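Local atomic coordinates of hypothetical protein MM_2497 (PDB entry 2I5E), a protein that probably catalyses the condensation of (2S)-2-phospholactate with GTP, the guanylyl transfer step in the biosynthesis of coenzyme F420. Residues Leu100-Pro103 and Glu104-Lys107; Gly143-Phe146 and Leu147-Ser151; Asp164-Met167 and Ala168-Ile172. One frame throughout, in Å; residues are numbered along the deposited sequence.

Contact 1: residues Leu100-Pro103 and Glu104-Lys107; sequences LLSP and EHIK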
# COMPACT_ATOMS: atom_id res chain seq x y z
N LEU A 100 -8.42 -6.69 4.33
CA LEU A 100 -7.04 -7.11 4.70
C LEU A 100 -6.68 -6.63 6.10
O LEU A 100 -5.59 -6.87 6.60
CB LEU A 100 -6.04 -6.62 3.63
CG LEU A 100 -6.32 -7.12 2.21
CD1 LEU A 100 -5.17 -6.77 1.27
CD2 LEU A 100 -6.58 -8.68 2.19
N LEU A 101 -7.61 -5.95 6.72
CA LEU A 101 -7.42 -5.35 8.00
C LEU A 101 -7.67 -6.42 9.03
O LEU A 101 -8.66 -7.19 8.92
CB LEU A 101 -8.44 -4.24 8.17
CG LEU A 101 -8.35 -3.51 9.47
CD1 LEU A 101 -7.14 -2.54 9.42
CD2 LEU A 101 -9.71 -2.80 9.70
N SER A 102 -6.75 -6.49 9.98
CA SER A 102 -6.55 -7.63 10.90
C SER A 102 -6.83 -7.07 12.27
O SER A 102 -6.87 -5.85 12.47
CB SER A 102 -5.11 -8.09 10.90
OG SER A 102 -4.28 -7.05 11.48
N PRO A 103 -7.15 -7.93 13.24
CA PRO A 103 -7.25 -7.39 14.58
C PRO A 103 -5.95 -6.79 15.06
O PRO A 103 -5.98 -5.87 15.83
CB PRO A 103 -7.61 -8.63 15.41
CG PRO A 103 -8.38 -9.53 14.43
CD PRO A 103 -7.63 -9.35 13.16
N GLU A 104 -4.80 -7.32 14.64
CA GLU A 104 -3.50 -6.79 15.02
C GLU A 104 -3.36 -5.39 14.51
O GLU A 104 -2.81 -4.54 15.22
CB GLU A 104 -2.34 -7.70 14.57
CG GLU A 104 -0.92 -7.31 15.22
CD GLU A 104 0.34 -8.20 14.76
OE1 GLU A 104 1.22 -8.57 15.64
OE2 GLU A 104 0.48 -8.55 13.55
N HIS A 105 -3.85 -5.11 13.26
CA HIS A 105 -3.77 -3.67 12.77
C HIS A 105 -4.65 -2.86 13.69
O HIS A 105 -4.23 -1.84 14.14
CB HIS A 105 -4.33 -3.52 11.38
CG HIS A 105 -3.62 -4.31 10.37
ND1 HIS A 105 -2.25 -4.27 10.22
CD2 HIS A 105 -4.06 -5.19 9.45
CE1 HIS A 105 -1.87 -5.02 9.20
NE2 HIS A 105 -2.96 -5.64 8.76
N ILE A 106 -5.89 -3.29 13.97
CA ILE A 106 -6.73 -2.41 14.79
C ILE A 106 -6.15 -2.18 16.27
O ILE A 106 -6.15 -1.05 16.83
CB ILE A 106 -8.34 -2.65 14.65
CG1 ILE A 106 -9.01 -2.89 15.94
CG2 ILE A 106 -8.93 -3.50 13.44
CD1 ILE A 106 -10.09 -1.98 16.02
N LYS A 107 -5.57 -3.25 16.85
CA LYS A 107 -4.88 -3.12 18.17
C LYS A 107 -3.83 -2.05 18.07
O LYS A 107 -3.85 -1.16 18.89
CB LYS A 107 -4.26 -4.48 18.66
CG LYS A 107 -5.35 -5.51 19.12
CD LYS A 107 -4.92 -7.01 19.16
CE LYS A 107 -3.62 -7.34 19.96
NZ LYS A 107 -3.66 -8.72 20.80
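Ser-102 and His-105 meet at the start of helix 103-109, where Ser-102 holds the N-cap position. The OG of Ser-102 accepts from His-105 N, the classic capping bond of a helix N-terminus. OG is modelled too close to the His-105 ring, so its exact place is doubtful. Two backbone bonds then start the helix. Ile-106 N donates to Ser-102 O at 3.1 Å, and Lys-107 N donates to Pro-103 O at 2.8 Å. Both are nearly straight, with N-H...O angles of 167°. Pro-103 has no N-H to give, which costs nothing in the first turn of a helix.

The apolar contacts come from Leu-101. Its CG is anti to the backbone N, chi1 -179°, which brings both methyls to the helix. CD1 of Leu-101 lies 3.6 Å from His-105 CB, and its CD2 lies 3.9 Å from Ile-106 CG2. The Leu-101 and Ile-106 side chains cross at about a right angle. Leu-101 also touches Val-94, and Ile-106 touches Leu-92, so the pair faces strand 91-94.

At an edge of the His-105 ring, near its plane, Leu-100 O lies 3.6 Å from His-105 NE2. ND1 makes a weak hydrogen bond to Tyr-163 OH, and the side chain packs on Asp-164 of the second subunit. Replacing His-105 with an alanine would take away the imidazole, and is likely to leave Tyr-163 OH without its weak partner and a gap where the side chain packs against the second subunit. The chemistry implies a division of labour. Two backbone bonds fix the helix start, with the serine hydroxyl as cap, though its place is less sure, while the imidazole carries the contact on to the dimer interface.

Contact 2: residues Gly143-Phe146 and Leu147-Ser151; sequences GSSF and LTHCS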
# COMPACT_ATOMS: atom_id res chain seq x y z
N GLY A 143 -12.22 13.39 -1.63
CA GLY A 143 -11.15 14.24 -2.13
C GLY A 143 -9.89 13.84 -1.47
O GLY A 143 -9.59 12.67 -1.21
N SER A 144 -9.09 14.84 -1.22
CA SER A 144 -7.84 14.61 -0.66
C SER A 144 -7.83 14.47 0.87
O SER A 144 -7.16 15.19 1.53
CB SER A 144 -6.95 15.72 -1.09
OG SER A 144 -5.65 15.35 -0.73
N SER A 145 -8.47 13.44 1.42
CA SER A 145 -8.86 13.47 2.85
C SER A 145 -7.70 13.14 3.74
O SER A 145 -7.68 13.54 4.87
CB SER A 145 -10.03 12.52 3.13
OG SER A 145 -9.77 11.16 2.73
N PHE A 146 -6.76 12.33 3.24
CA PHE A 146 -5.60 11.97 4.07
C PHE A 146 -4.85 13.26 4.48
O PHE A 146 -4.63 13.48 5.65
CB PHE A 146 -4.66 10.96 3.35
CG PHE A 146 -3.34 10.75 4.06
CD1 PHE A 146 -3.28 9.95 5.21
CD2 PHE A 146 -2.18 11.39 3.62
CE1 PHE A 146 -2.12 9.79 5.91
CE2 PHE A 146 -1.00 11.28 4.31
CZ PHE A 146 -0.91 10.48 5.41
N LEU A 147 -4.40 14.05 3.49
CA LEU A 147 -3.68 15.34 3.74
C LEU A 147 -4.57 16.28 4.58
O LEU A 147 -4.11 16.83 5.52
CB LEU A 147 -3.25 15.98 2.39
CG LEU A 147 -2.07 15.30 1.60
CD1 LEU A 147 -1.67 15.96 0.24
CD2 LEU A 147 -0.81 15.20 2.47
N THR A 148 -5.86 16.37 4.29
CA THR A 148 -6.75 17.19 5.06
C THR A 148 -6.85 16.85 6.55
O THR A 148 -6.89 17.78 7.40
CB THR A 148 -8.10 17.18 4.45
OG1 THR A 148 -8.00 17.61 3.10
CG2 THR A 148 -9.01 18.24 5.17
N HIS A 149 -6.92 15.55 6.89
CA HIS A 149 -6.95 15.07 8.29
C HIS A 149 -5.67 15.23 9.08
O HIS A 149 -5.65 15.42 10.36
CB HIS A 149 -7.35 13.54 8.33
CG HIS A 149 -8.77 13.28 7.92
ND1 HIS A 149 -9.15 12.22 7.13
CD2 HIS A 149 -9.92 13.91 8.28
CE1 HIS A 149 -10.46 12.27 6.92
NE2 HIS A 149 -10.96 13.26 7.63
N CYS A 150 -4.54 15.14 8.38
CA CYS A 150 -3.30 15.46 9.06
C CYS A 150 -3.30 16.97 9.37
O CYS A 150 -2.79 17.40 10.41
CB CYS A 150 -2.11 15.17 8.15
SG CYS A 150 -1.86 13.44 7.78
N SER A 151 -3.80 17.78 8.46
CA SER A 151 -3.68 19.24 8.65
C SER A 151 -4.82 19.80 9.55
O SER A 151 -4.62 20.80 10.26
CB SER A 151 -3.52 20.00 7.31
OG SER A 151 -4.73 20.61 6.92
O HOH W 1 -4.79 13.15 0.91
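The carbonyl oxygen of Ser-144 faces two groups of Thr-148. Thr-148 N donates to it at 3.3 Å, in the carbonyl plane and with an N-H...O angle of 165°. Thr-148 OG1 lies 3.0 Å from the same Ser-144 O, but where its proton goes is not settled. OG1 stands anti to its own carbonyl carbon, chi1 -57°, and this brings the hydroxyl toward the N-terminal end of the helix, beside Ser-144 O. Ser-144 is the N-cap of helix 145-154 and the centre of an inverse gamma turn. Its side chain makes no direct capping bond. Instead a water links Ser-144 to the first turn: it lies 2.9 Å from Ser-144 OG and accepts from Leu-147 N at 2.8 Å.

Two backbone bonds follow. His-149 N donates to Ser-145 O at 2.9 Å, and Cys-150 N donates to Phe-146 O at 3.2 Å. The His-149 ring reaches back beside Ser-145, with CE1 3.8 Å from Ser-145 CB. Both side chains turn to one partner: Ser-145 OG and His-149 ND1 each bond to Thr-126 OG1.

Phe-146 and Cys-150 form a sulfur-aromatic contact. SG sits over one ring face, 4.2 Å from the ring centroid, and leans toward the rim at CZ. Both residues also touch Ile-162 of strand 160-162, and the Phe-146 ring meets His-184 of the second subunit. The chemistry implies that the helix is fastened in two ways: by polar bonds from Ser-145 and His-149 to Thr-126, and by the apolar and sulfur contacts of Phe-146 and Cys-150 on the sheet.

Contact 3: residues Asp164-Met167 and Ala168-Ile172; sequences DSFM and AGTDI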
# COMPACT_ATOMS: atom_id res chain seq x y z
N ASP A 164 1.57 2.94 8.81
CA ASP A 164 2.10 2.56 7.51
C ASP A 164 1.92 1.08 7.29
O ASP A 164 2.79 0.30 7.59
CB ASP A 164 3.60 2.92 7.45
CG ASP A 164 4.27 2.40 6.20
OD1 ASP A 164 3.61 2.35 5.12
OD2 ASP A 164 5.43 1.97 6.27
N SER A 165 0.81 0.67 6.71
CA SER A 165 0.47 -0.70 6.54
C SER A 165 -0.08 -0.84 5.11
O SER A 165 -1.07 -0.21 4.79
CB SER A 165 -0.73 -1.02 7.46
OG SER A 165 -1.17 -2.32 7.19
N PHE A 166 0.46 -1.77 4.34
CA PHE A 166 -0.02 -2.17 3.04
C PHE A 166 -1.45 -2.78 3.19
O PHE A 166 -2.31 -2.54 2.35
CB PHE A 166 0.98 -3.22 2.44
CG PHE A 166 0.76 -3.57 0.95
CD1 PHE A 166 1.62 -3.11 -0.01
CD2 PHE A 166 -0.29 -4.38 0.54
CE1 PHE A 166 1.45 -3.49 -1.37
CE2 PHE A 166 -0.51 -4.70 -0.79
CZ PHE A 166 0.35 -4.29 -1.74
N MSE A 167 -1.66 -3.63 4.19
CA MSE A 167 -2.91 -4.39 4.26
C MSE A 167 -4.05 -3.44 4.69
O MSE A 167 -5.12 -3.49 4.11
CB MSE A 167 -2.81 -5.52 5.25
CG MSE A 167 -1.74 -6.60 4.92
SE MSE A 167 -1.91 -7.44 3.20
CE MSE A 167 0.01 -7.24 2.57
N ALA A 168 -3.82 -2.57 5.69
CA ALA A 168 -4.88 -1.69 6.16
C ALA A 168 -5.06 -0.53 5.13
O ALA A 168 -6.07 0.18 5.10
CB ALA A 168 -4.52 -1.10 7.60
N GLY A 169 -4.08 -0.33 4.28
CA GLY A 169 -4.22 0.65 3.24
C GLY A 169 -4.79 0.22 1.90
O GLY A 169 -4.98 1.07 1.03
N THR A 170 -5.10 -1.07 1.74
CA THR A 170 -5.80 -1.62 0.55
C THR A 170 -7.29 -1.60 0.77
O THR A 170 -7.89 -2.51 1.38
CB THR A 170 -5.28 -3.03 0.31
OG1 THR A 170 -3.86 -2.94 0.23
CG2 THR A 170 -5.77 -3.67 -0.98
N ASP A 171 -7.90 -0.50 0.31
CA ASP A 171 -9.34 -0.42 0.25
C ASP A 171 -9.71 -0.96 -1.13
O ASP A 171 -8.95 -0.86 -2.10
CB ASP A 171 -9.83 1.01 0.43
CG ASP A 171 -9.09 2.02 -0.47
OD1 ASP A 171 -7.91 2.30 -0.23
OD2 ASP A 171 -9.69 2.48 -1.43
N ILE A 172 -10.91 -1.49 -1.23
CA ILE A 172 -11.23 -2.27 -2.39
C ILE A 172 -12.28 -1.45 -3.04
O ILE A 172 -13.40 -1.41 -2.53
CB ILE A 172 -11.63 -3.76 -2.03
CG1 ILE A 172 -10.32 -4.63 -1.88
CG2 ILE A 172 -12.37 -4.41 -3.22
CD1 ILE A 172 -9.79 -4.71 -0.57
O HOH W 2 -7.83 -3.85 3.60
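Thr-170 reaches back to Phe-166 with its side chain. Its CB lies 3.6 Å from Phe-166 O. OG1 goes further and donates to the same Phe-166 O at 2.7 Å, with the donor tilted 22° from the carbonyl plane. The hydroxyl is turned back toward Phe-166 because OG1 stands anti to the carbonyl carbon of Thr-170, chi1 -54°. OG1 also lies 3.9 Å from Phe-166 CD2, at an oblique approach to the ring. The hydroxyl has a further partner in a bound TRS molecule, probably from the crystallisation liquor.

The backbone between them makes a type I beta turn from Met-167 to Thr-170, in the loop that joins strand 160-162 to helix 175-184. Its closing bond, Thr-170 N to Met-167 O, is weak. A water spans the turn and donates to both Met-167 O and Thr-170 O.

Ser-165 secures the entry to the turn. Its OG accepts from Ala-168 N at 3.1 Å, and this bond is nearly straight at 172°. Ser-165 OG also bonds to Asp-164 OD2 of the second subunit, and Ser-165 of that subunit meets Asp-164 in the reciprocal way. Gly-169 N adds a weak bond to Ser-165 O.

The contacts follow one another along the chain in the order 1, 2, 3. Contact 1 starts helix 103-109 and contact 2 starts helix 145-154. Contacts 1 and 3 have centres about 10 Å apart and touch: Leu-101 CD1 lies 3.5 Å from Ala-168 CB, and His-105 packs on Ser-165 and Met-167. Contact 2 stands apart, its centre about 22 Å from that of contact 1 and about 17 Å from that of contact 3. Contact 1 packs on strand 91-94 and contact 2 on strand 160-162, both of the mixed sheet. Contact 3 lies in the loop leaving strand 160-162. All three reach the second subunit, which fits the homodimer.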